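Local coordinates for tail assembly chaperone (Enterobacteria phage HK97, PDB 2OB9), which probably acts as a chaperone in phage tail assembly and packs with further copies of itself, at residues A[23-26]-A[27-30]; A[36-40]-A[41-45]; A[4-7]-A[8-12]; A[13-17]-A[18-22]. All blocks are in the same frame, centred on the assembly; numbering follows the deposited sequence.

Contact 1: residues A[23-26]-A[27-30]; sequences VVVP and EWEG
Val25 and Trp28 meet in the beta hairpin that joins strand 20-25 to strand 31-36, at the point where the first strand ends and the chain turns. The methyl CG2 of Val25 lies over one face of the indole, offset toward its rim, 3.6 Å from CG of Trp28. The other methyl, CG1, reaches CE3 of the same ring at 3.9 Å, so both branches of the valine bear on the tryptophan. Trp28 turns its CG anti to the carbonyl carbon (chi1 -62°), which lays the ring across the valine. Beside it CG of Glu27 touches CG2 of Val25 at 3.8 Å, while the bent chain returns its carboxylate along the ring of Pro26, with OE2 3.7 Å from CD of Pro26.

Behind this apolar layer one carbonyl holds the turn together. O of Val25 accepts from N of Trp28 at 2.9 Å and from N of Gly30 at 3.2 Å; the two donors come from opposite faces of the carbonyl plane, each well out of that plane, and neither bond is straight. Glu29 and Gly30 both have positive phi, which brings the chain round for the return strand.

Further out, OE2 of Glu27 forms a salt bridge with Arg107 of helix 103-113, and the ring of Trp28 meets His105 edge-to-face. Ala11 of a neighbouring subunit also packs on Trp28, placing the hairpin end at a subunit interface. On the exposed flank of the turn, CG1 of Val24 lies 3.5 Å from O of Gly30.

Contact 2: residues A[36-40]-A[41-45]; sequences REPSG and EAWLR
Pro38 packs over one face of the indole of Trp43 where the loop after strand 31-36 enters helix 40-49, a helix N-terminus capped by Ser39. This is the tight part of the contact. CB of Pro38 stands 3.8 Å from the centroid of the five-membered ring of Trp43, 22° off its normal, a CH-pi arrangement, and CG of Pro38 extends the overlap to CE2 at 3.7 Å. The indole lies back across the proline because its CG is anti to the carbonyl carbon (chi1 -80°), beside the backbone N.

At the indole's edge, in its plane, a water accepts from NE1 of Trp43 at 3.1 Å and donates both to O of Pro38 and to OE1 of Glu37. The water thus links the indole N-H to two oxygens, and OE1 of Glu37 also forms a salt bridge with Arg107 of a neighbouring subunit.

The first turn is bonded unevenly. O of Ser39 receives an almost straight bond from N of Trp43 (3.0 Å, 177°) and a weak one from N of Ala42. The cap itself is weak: OG of Ser39 accepts from N of Glu41 at 3.1 Å with a bent angle. The looser, solvent side holds Gly40 and Leu44, joined by the backbone bond from N of Leu44 to O of Gly40, with CB of Leu44 3.1 Å from the same O.

Around the tight side, Leu75 and Val79 of helix 61-79 cover Pro38, and Leu113 of helix 103-113 touches both Pro38 and Trp43. Asp78 of helix 61-79 accepts from N of Ser39 and bridges to Arg36 at the end of strand 31-36.

Contact 3: residues A[4-7]-A[8-12]; sequences SQTL and KQLAM
In the short amino-terminal helix 6-11, Gln5 and Gln9, Thr6 and Leu10, and Leu7 and Ala11 are joined by main-chain bonds, with little packing between the helix's own side chains. Gln5, just before it, accepts through O from N of Gln9 at 2.9 Å, and O of Leu7 accepts from N of Ala11 at 2.8 Å; both donors lie nearly along the C=O axis. Between them the bond from N of Leu10 to O of Thr6 is longer, 3.2 Å, and its donor is tilted from the carbonyl plane.

Among themselves the side chains make light contacts. Leu10 settles against the carbonyl of Thr6, with CG 3.5 Å from that O, because its CG lies anti to the carbonyl carbon (chi1 -76°). CD1 of Leu7 comes no closer than 4.4 Å to CB of Ala11. Gln5 and Lys8 run side by side in the same direction, OE1 of the bent glutamine 4.0 Å from CD of the extended lysine.

At the opening turn a water bridges the two segments, accepting from N of Lys8 at 2.9 Å and donating to O of Ser4.

The helix leads through the loop of residues 13-17 to strand 20-25, and rests on another copy of the protein. There OE2 of Glu93 of the third subunit forms a salt bridge with NZ of Lys8, NE2 of His105 of that subunit a hydrogen bond with O of Ala11, and Phe89 of that subunit packs on Ala11 and Met12.

Contact 4: residues A[13-17]-A[18-22]; sequences AKMAG and FRHKT
Met15 and Phe18 close a type I beta turn that overlaps the type II turn from Ala13 to Ala16, the two sharing Met15 and Ala16, between helix 6-11 and strand 20-25. N of Phe18 donates to O of Met15 at 3.3 Å, with the N-H pointing well at the oxygen (163°) but coming from high above the carbonyl plane. The type II turn is closed by N of Ala16 on O of Ala13 at 2.9 Å, and Met15 takes a positive phi.

Met15, present as selenomethionine, reaches across to His20 at the start of the strand. Its selenium lies over one face of the imidazole, 4.4 Å from the ring centroid and 25° off the normal, a chalcogen-aromatic contact of the Met-aromatic kind. His20 holds CG between its backbone N and carbonyl carbon (chi1 61°), which turns the ring toward the methionine. The position of the terminal methyl is doubtful.

Phe18 folds against the Gly17 peptide, with CD2 3.3 Å from C of Gly17 and the carbonyl oxygen over a ring face; Arg36 makes a cation-pi contact with the same ring. Arg19 forms a salt bridge with Glu27 of the third subunit, and Trp28 of that subunit donates from NE1 to O of Ala16.

The backbone bond therefore carries the bend. The selenium over the imidazole is at most a weak contact, its detail limited by the doubtful methyl, while charged and polar groups bind the turn to the neighbouring copy.

Overall arrangement
Along the chain the order is contact 3, contact 4, contact 1, contact 2. Contact 3 occupies helix 6-11, and contact 4 carries the chain into strand 20-25, which contact 1 leaves at its far end, about 20 Å away between centres. Contact 2 follows strand 31-36 and opens helix 40-49, about 24 Å from contact 1 and on the opposite side of the chain's centre. Contacts 2 and 4 lie about 13 Å apart between centres and touch where OE2 of Glu37 meets N of Arg19 at 2.8 Å. Contacts 2, 3 and 4 all touch the third subunit, and contact 1 packs on another copy, the second subunit, consistent with the spiral arrangement reported for these chaperones.

Contact 1: residues A[23-26]-A[27-30]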
loop_
_atom_site.group_PDB
_atom_site.type_symbol
_atom_site.label_atom_id
_atom_site.label_comp_id
_atom_site.label_asym_id
_atom_site.label_seq_id
_atom_site.Cartn_x
_atom_site.Cartn_y
_atom_site.Cartn_z
ATOM N N VAL A 23 30.598 1.433 -32.718
ATOM C CA VAL A 23 29.497 1.105 -33.597
ATOM C C VAL A 23 29.602 2.004 -34.857
ATOM O O VAL A 23 29.801 3.209 -34.753
ATOM C CB VAL A 23 28.134 1.340 -32.839
ATOM C CG1 VAL A 23 26.944 1.379 -33.780
ATOM C CG2 VAL A 23 27.938 0.280 -31.818
ATOM N N VAL A 24 29.501 1.384 -36.034
ATOM C CA VAL A 24 29.288 2.101 -37.287
ATOM C C VAL A 24 27.800 2.413 -37.422
ATOM O O VAL A 24 26.946 1.546 -37.153
ATOM C CB VAL A 24 29.760 1.279 -38.508
ATOM C CG1 VAL A 24 29.303 1.938 -39.823
ATOM C CG2 VAL A 24 31.257 1.116 -38.479
ATOM N N VAL A 25 27.473 3.646 -37.815
ATOM C CA VAL A 25 26.080 3.980 -38.062
ATOM C C VAL A 25 25.781 4.321 -39.531
ATOM O O VAL A 25 25.949 5.454 -39.965
ATOM C CB VAL A 25 25.432 4.860 -36.913
ATOM C CG1 VAL A 25 26.463 5.608 -36.053
ATOM C CG2 VAL A 25 24.173 5.681 -37.340
ATOM N N PRO A 26 25.326 3.292 -40.289
ATOM C CA PRO A 26 25.027 3.286 -41.727
ATOM C C PRO A 26 24.240 4.494 -42.179
ATOM O O PRO A 26 24.475 5.012 -43.277
ATOM C CB PRO A 26 24.147 2.036 -41.896
ATOM C CG PRO A 26 24.615 1.099 -40.808
ATOM C CD PRO A 26 25.058 1.974 -39.666
ATOM N N GLU A 27 23.304 4.931 -41.341
ATOM C CA GLU A 27 22.363 5.977 -41.718
ATOM C C GLU A 27 22.902 7.367 -41.398
ATOM O O GLU A 27 22.335 8.374 -41.821
ATOM C CB GLU A 27 21.016 5.740 -41.045
ATOM C CG GLU A 27 21.191 5.138 -39.679
ATOM C CD GLU A 27 20.822 3.683 -39.609
ATOM O OE1 GLU A 27 19.760 3.326 -40.147
ATOM O OE2 GLU A 27 21.588 2.921 -38.993
ATOM N N TRP A 28 23.995 7.417 -40.648
ATOM C CA TRP A 28 24.708 8.667 -40.453
ATOM C C TRP A 28 26.022 8.588 -41.188
ATOM O O TRP A 28 27.092 8.803 -40.612
ATOM C CB TRP A 28 24.936 8.955 -38.979
ATOM C CG TRP A 28 23.693 9.132 -38.138
ATOM C CD1 TRP A 28 22.383 9.334 -38.563
ATOM C CD2 TRP A 28 23.665 9.206 -36.711
ATOM N NE1 TRP A 28 21.553 9.500 -37.468
ATOM C CE2 TRP A 28 22.317 9.427 -36.325
ATOM C CE3 TRP A 28 24.658 9.099 -35.715
ATOM C CZ2 TRP A 28 21.939 9.525 -34.981
ATOM C CZ3 TRP A 28 24.286 9.197 -34.387
ATOM C CH2 TRP A 28 22.931 9.418 -34.031
ATOM N N GLU A 29 25.919 8.230 -42.463
ATOM C CA GLU A 29 27.039 8.210 -43.423
ATOM C C GLU A 29 28.213 7.318 -43.065
ATOM O O GLU A 29 29.336 7.574 -43.486
ATOM C CB GLU A 29 27.470 9.638 -43.782
ATOM C CG GLU A 29 26.251 10.440 -44.252
ATOM C CD GLU A 29 26.562 11.869 -44.627
ATOM O OE1 GLU A 29 27.730 12.300 -44.457
ATOM O OE2 GLU A 29 25.622 12.562 -45.085
ATOM N N GLY A 30 27.952 6.249 -42.319
ATOM C CA GLY A 30 28.989 5.272 -42.004
ATOM C C GLY A 30 29.850 5.703 -40.834
ATOM O O GLY A 30 30.776 5.010 -40.474
#

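Contact 2: residues A[36-40]-A[41-45]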
loop_
_atom_site.group_PDB
_atom_site.type_symbol
_atom_site.label_atom_id
_atom_site.label_comp_id
_atom_site.label_asym_id
_atom_site.label_seq_id
_atom_site.Cartn_x
_atom_site.Cartn_y
_atom_site.Cartn_z
ATOM N N ARG A 36 28.414 3.833 -24.723
ATOM C CA ARG A 36 28.778 3.444 -23.368
ATOM C C ARG A 36 27.489 3.109 -22.607
ATOM O O ARG A 36 26.460 3.631 -22.939
ATOM C CB ARG A 36 29.588 4.578 -22.687
ATOM C CG ARG A 36 28.769 5.756 -22.184
ATOM C CD ARG A 36 29.692 6.536 -21.309
ATOM N NE ARG A 36 29.373 7.892 -20.861
ATOM C CZ ARG A 36 28.335 8.249 -20.112
ATOM N NH1 ARG A 36 27.357 7.371 -19.847
ATOM N NH2 ARG A 36 28.237 9.525 -19.675
ATOM N N GLU A 37 27.544 2.200 -21.637
ATOM C CA GLU A 37 26.444 2.007 -20.709
ATOM C C GLU A 37 26.149 3.346 -19.984
ATOM O O GLU A 37 27.025 4.182 -19.885
ATOM C CB GLU A 37 26.780 0.911 -19.702
ATOM C CG GLU A 37 27.866 1.296 -18.719
ATOM C CD GLU A 37 28.178 0.165 -17.775
ATOM O OE1 GLU A 37 27.231 -0.300 -17.108
ATOM O OE2 GLU A 37 29.361 -0.242 -17.688
ATOM N N PRO A 38 24.903 3.567 -19.527
ATOM C CA PRO A 38 24.637 4.815 -18.816
ATOM C C PRO A 38 25.304 4.903 -17.463
ATOM O O PRO A 38 25.529 3.878 -16.792
ATOM C CB PRO A 38 23.112 4.812 -18.637
ATOM C CG PRO A 38 22.626 3.825 -19.656
ATOM C CD PRO A 38 23.669 2.786 -19.740
ATOM N N SER A 39 25.599 6.138 -17.080
ATOM C CA SER A 39 26.178 6.414 -15.812
ATOM C C SER A 39 25.091 6.232 -14.772
ATOM O O SER A 39 23.908 6.128 -15.113
ATOM C CB SER A 39 26.796 7.833 -15.806
ATOM O OG SER A 39 25.879 8.811 -15.371
ATOM N N GLY A 40 25.472 6.132 -13.500
ATOM C CA GLY A 40 24.451 6.086 -12.438
ATOM C C GLY A 40 23.717 7.407 -12.244
ATOM O O GLY A 40 22.633 7.437 -11.689
ATOM N N GLU A 41 24.342 8.498 -12.697
ATOM C CA GLU A 41 23.758 9.857 -12.738
ATOM C C GLU A 41 22.725 10.006 -13.867
ATOM O O GLU A 41 21.969 10.986 -13.903
ATOM C CB GLU A 41 24.875 10.894 -12.948
ATOM C CG GLU A 41 25.541 11.377 -11.652
ATOM C CD GLU A 41 27.066 11.387 -11.697
ATOM O OE1 GLU A 41 27.671 10.859 -12.674
ATOM O OE2 GLU A 41 27.662 11.911 -10.722
ATOM N N ALA A 42 22.703 9.049 -14.789
ATOM C CA ALA A 42 21.713 9.039 -15.862
ATOM C C ALA A 42 20.609 8.032 -15.578
ATOM O O ALA A 42 19.436 8.334 -15.747
ATOM C CB ALA A 42 22.368 8.760 -17.181
ATOM N N TRP A 43 20.964 6.836 -15.139
ATOM C CA TRP A 43 19.936 5.917 -14.656
ATOM C C TRP A 43 19.158 6.588 -13.519
ATOM O O TRP A 43 17.984 6.281 -13.305
ATOM C CB TRP A 43 20.541 4.633 -14.115
ATOM C CG TRP A 43 20.927 3.667 -15.105
ATOM C CD1 TRP A 43 22.183 3.176 -15.314
ATOM C CD2 TRP A 43 20.075 3.014 -16.035
ATOM N NE1 TRP A 43 22.166 2.256 -16.338
ATOM C CE2 TRP A 43 20.875 2.145 -16.798
ATOM C CE3 TRP A 43 18.710 3.093 -16.321
ATOM C CZ2 TRP A 43 20.341 1.350 -17.819
ATOM C CZ3 TRP A 43 18.199 2.313 -17.334
ATOM C CH2 TRP A 43 18.996 1.447 -18.052
ATOM N N LEU A 44 19.847 7.467 -12.781
ATOM C CA LEU A 44 19.226 8.385 -11.831
ATOM C C LEU A 44 17.971 9.040 -12.437
ATOM O O LEU A 44 16.836 8.708 -12.077
ATOM C CB LEU A 44 20.242 9.462 -11.432
ATOM C CG LEU A 44 19.875 10.621 -10.503
ATOM C CD1 LEU A 44 20.316 10.319 -9.081
ATOM C CD2 LEU A 44 20.511 11.919 -11.020
ATOM N N ARG A 45 18.182 9.943 -13.385
ATOM C CA ARG A 45 17.075 10.670 -13.980
ATOM C C ARG A 45 16.046 9.760 -14.660
ATOM O O ARG A 45 14.850 10.035 -14.603
ATOM C CB ARG A 45 17.580 11.749 -14.930
ATOM C CG ARG A 45 16.589 12.886 -15.065
ATOM C CD ARG A 45 17.021 13.919 -16.068
ATOM N NE ARG A 45 16.038 14.998 -16.119
ATOM C CZ ARG A 45 16.158 16.108 -16.845
ATOM N NH1 ARG A 45 17.233 16.302 -17.611
ATOM N NH2 ARG A 45 15.193 17.028 -16.798
HETATM O O HOH W 1 25.115 1.345 -16.513
#

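Contact 3: residues A[4-7]-A[8-12]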
loop_
_atom_site.group_PDB
_atom_site.type_symbol
_atom_site.label_atom_id
_atom_site.label_comp_id
_atom_site.label_asym_id
_atom_site.label_seq_id
_atom_site.Cartn_x
_atom_site.Cartn_y
_atom_site.Cartn_z
ATOM N N SER A 4 54.026 -2.245 -9.389
ATOM C CA SER A 4 53.434 -2.416 -10.756
ATOM C C SER A 4 52.301 -1.464 -11.053
ATOM O O SER A 4 51.477 -1.186 -10.185
ATOM C CB SER A 4 52.907 -3.825 -10.962
ATOM O OG SER A 4 52.518 -3.975 -12.305
ATOM N N GLN A 5 52.244 -1.036 -12.316
ATOM C CA GLN A 5 51.387 0.049 -12.787
ATOM C C GLN A 5 50.186 -0.469 -13.623
ATOM O O GLN A 5 49.258 0.274 -13.958
ATOM C CB GLN A 5 52.269 0.980 -13.617
ATOM C CG GLN A 5 52.072 2.468 -13.379
ATOM C CD GLN A 5 52.287 2.876 -11.944
ATOM O OE1 GLN A 5 51.406 3.471 -11.319
ATOM N NE2 GLN A 5 53.451 2.541 -11.399
ATOM N N THR A 6 50.230 -1.760 -13.948
ATOM C CA THR A 6 49.246 -2.432 -14.794
ATOM C C THR A 6 47.793 -2.160 -14.376
ATOM O O THR A 6 46.979 -1.770 -15.194
ATOM C CB THR A 6 49.498 -3.964 -14.798
ATOM O OG1 THR A 6 50.859 -4.214 -15.153
ATOM C CG2 THR A 6 48.570 -4.702 -15.762
ATOM N N LEU A 7 47.485 -2.376 -13.107
ATOM C CA LEU A 7 46.128 -2.288 -12.622
ATOM C C LEU A 7 45.656 -0.824 -12.455
ATOM O O LEU A 7 44.567 -0.466 -12.901
ATOM C CB LEU A 7 45.966 -3.116 -11.319
ATOM C CG LEU A 7 44.653 -2.870 -10.559
ATOM C CD1 LEU A 7 43.413 -3.021 -11.500
ATOM C CD2 LEU A 7 44.534 -3.717 -9.299
ATOM N N LYS A 8 46.462 0.011 -11.815
ATOM C CA LYS A 8 46.090 1.413 -11.641
ATOM C C LYS A 8 45.870 2.078 -12.993
ATOM O O LYS A 8 44.955 2.865 -13.154
ATOM C CB LYS A 8 47.146 2.148 -10.825
ATOM C CG LYS A 8 46.970 3.648 -10.794
ATOM C CD LYS A 8 47.818 4.191 -9.684
ATOM C CE LYS A 8 47.685 5.685 -9.617
ATOM N NZ LYS A 8 48.391 6.244 -8.429
ATOM N N GLN A 9 46.684 1.703 -13.981
ATOM C CA GLN A 9 46.537 2.218 -15.340
ATOM C C GLN A 9 45.261 1.751 -16.060
ATOM O O GLN A 9 44.675 2.529 -16.822
ATOM C CB GLN A 9 47.785 1.904 -16.168
ATOM C CG GLN A 9 47.755 2.448 -17.562
ATOM C CD GLN A 9 49.108 2.412 -18.211
ATOM O OE1 GLN A 9 49.955 1.595 -17.861
ATOM N NE2 GLN A 9 49.319 3.282 -19.170
ATOM N N LEU A 10 44.842 0.505 -15.849
ATOM C CA LEU A 10 43.539 0.036 -16.407
ATOM C C LEU A 10 42.341 0.672 -15.682
ATOM O O LEU A 10 41.327 0.990 -16.295
ATOM C CB LEU A 10 43.416 -1.498 -16.305
ATOM C CG LEU A 10 44.231 -2.327 -17.320
ATOM C CD1 LEU A 10 44.469 -3.726 -16.830
ATOM C CD2 LEU A 10 43.602 -2.323 -18.742
ATOM N N ALA A 11 42.484 0.793 -14.355
ATOM C CA ALA A 11 41.493 1.345 -13.439
ATOM C C ALA A 11 41.216 2.822 -13.634
ATOM O O ALA A 11 40.144 3.287 -13.256
ATOM C CB ALA A 11 41.933 1.072 -11.967
HETATM N N MSE A 12 42.187 3.547 -14.214
HETATM C CA MSE A 12 42.184 5.007 -14.314
HETATM C C MSE A 12 42.063 5.527 -15.727
HETATM O O MSE A 12 42.014 6.743 -15.919
HETATM C CB MSE A 12 43.495 5.588 -13.749
HETATM C CG MSE A 12 43.371 6.219 -12.375
HETATM SE SE MSE A 12 44.955 7.276 -11.906
HETATM C CE MSE A 12 44.140 8.975 -12.454
HETATM O O HOH W 2 48.794 -0.781 -10.278
#

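Contact 4: residues A[13-17]-A[18-22]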
loop_
_atom_site.group_PDB
_atom_site.type_symbol
_atom_site.label_atom_id
_atom_site.label_comp_id
_atom_site.label_asym_id
_atom_site.label_seq_id
_atom_site.Cartn_x
_atom_site.Cartn_y
_atom_site.Cartn_z
ATOM N N ALA A 13 42.039 4.617 -16.708
ATOM C CA ALA A 13 41.977 4.970 -18.108
ATOM C C ALA A 13 40.656 5.684 -18.427
ATOM O O ALA A 13 39.656 5.554 -17.687
ATOM C CB ALA A 13 42.154 3.723 -18.996
ATOM N N LYS A 14 40.686 6.461 -19.507
ATOM C CA LYS A 14 39.516 7.129 -20.029
ATOM C C LYS A 14 38.471 6.058 -20.289
ATOM O O LYS A 14 38.743 5.059 -20.997
ATOM C CB LYS A 14 39.836 7.871 -21.345
ATOM C CG LYS A 14 38.957 9.107 -21.591
ATOM C CD LYS A 14 38.804 9.513 -23.082
ATOM C CE LYS A 14 40.060 9.246 -23.930
ATOM N NZ LYS A 14 39.922 9.805 -25.338
HETATM N N MSE A 15 37.296 6.260 -19.716
HETATM C CA MSE A 15 36.211 5.274 -19.844
HETATM C C MSE A 15 36.451 3.920 -19.182
HETATM O O MSE A 15 35.788 2.953 -19.525
HETATM C CB MSE A 15 35.753 5.097 -21.310
HETATM C CG MSE A 15 34.881 6.232 -21.800
HETATM SE SE MSE A 15 33.416 5.624 -22.943
HETATM C CE MSE A 15 34.217 4.759 -24.436
ATOM N N ALA A 16 37.393 3.861 -18.233
ATOM C CA ALA A 16 37.542 2.720 -17.309
ATOM C C ALA A 16 36.232 2.421 -16.540
ATOM O O ALA A 16 36.007 1.287 -16.073
ATOM C CB ALA A 16 38.681 2.995 -16.327
ATOM N N GLY A 17 35.402 3.450 -16.377
ATOM C CA GLY A 17 34.195 3.348 -15.601
ATOM C C GLY A 17 33.046 2.709 -16.342
ATOM O O GLY A 17 32.076 2.373 -15.727
ATOM N N PHE A 18 33.175 2.483 -17.647
ATOM C CA PHE A 18 32.028 2.150 -18.493
ATOM C C PHE A 18 32.341 1.031 -19.452
ATOM O O PHE A 18 33.289 1.122 -20.171
ATOM C CB PHE A 18 31.611 3.383 -19.338
ATOM C CG PHE A 18 31.114 4.509 -18.519
ATOM C CD1 PHE A 18 29.772 4.624 -18.239
ATOM C CD2 PHE A 18 32.006 5.419 -17.937
ATOM C CE1 PHE A 18 29.308 5.634 -17.434
ATOM C CE2 PHE A 18 31.543 6.425 -17.109
ATOM C CZ PHE A 18 30.184 6.530 -16.868
ATOM N N ARG A 19 31.514 -0.006 -19.477
ATOM C CA ARG A 19 31.399 -0.848 -20.678
ATOM C C ARG A 19 31.055 0.024 -21.896
ATOM O O ARG A 19 30.281 0.957 -21.798
ATOM C CB ARG A 19 30.296 -1.884 -20.488
ATOM C CG ARG A 19 30.667 -2.920 -19.474
ATOM C CD ARG A 19 29.580 -3.938 -19.355
ATOM N NE ARG A 19 29.898 -4.897 -18.322
ATOM C CZ ARG A 19 29.025 -5.747 -17.803
ATOM N NH1 ARG A 19 27.775 -5.774 -18.251
ATOM N NH2 ARG A 19 29.410 -6.578 -16.845
ATOM N N HIS A 20 31.638 -0.280 -23.046
ATOM C CA HIS A 20 31.488 0.590 -24.203
ATOM C C HIS A 20 31.914 -0.150 -25.455
ATOM O O HIS A 20 32.596 -1.157 -25.360
ATOM C CB HIS A 20 32.274 1.897 -24.032
ATOM C CG HIS A 20 33.758 1.712 -23.864
ATOM N ND1 HIS A 20 34.671 1.986 -24.873
ATOM C CD2 HIS A 20 34.489 1.315 -22.794
ATOM C CE1 HIS A 20 35.892 1.748 -24.432
ATOM N NE2 HIS A 20 35.812 1.329 -23.181
ATOM N N LYS A 21 31.489 0.341 -26.620
ATOM C CA LYS A 21 31.903 -0.257 -27.887
ATOM C C LYS A 21 31.867 0.749 -29.039
ATOM O O LYS A 21 31.213 1.780 -28.955
ATOM C CB LYS A 21 31.054 -1.508 -28.227
ATOM C CG LYS A 21 29.534 -1.304 -28.127
ATOM C CD LYS A 21 28.806 -2.514 -28.705
ATOM C CE LYS A 21 27.356 -2.177 -28.976
ATOM N NZ LYS A 21 26.399 -2.710 -27.954
ATOM N N THR A 22 32.589 0.429 -30.108
ATOM C CA THR A 22 32.519 1.178 -31.329
ATOM C C THR A 22 31.480 0.568 -32.238
ATOM O O THR A 22 31.469 -0.637 -32.484
ATOM C CB THR A 22 33.882 1.260 -32.013
ATOM O OG1 THR A 22 34.798 1.921 -31.131
ATOM C CG2 THR A 22 33.788 2.081 -33.305
#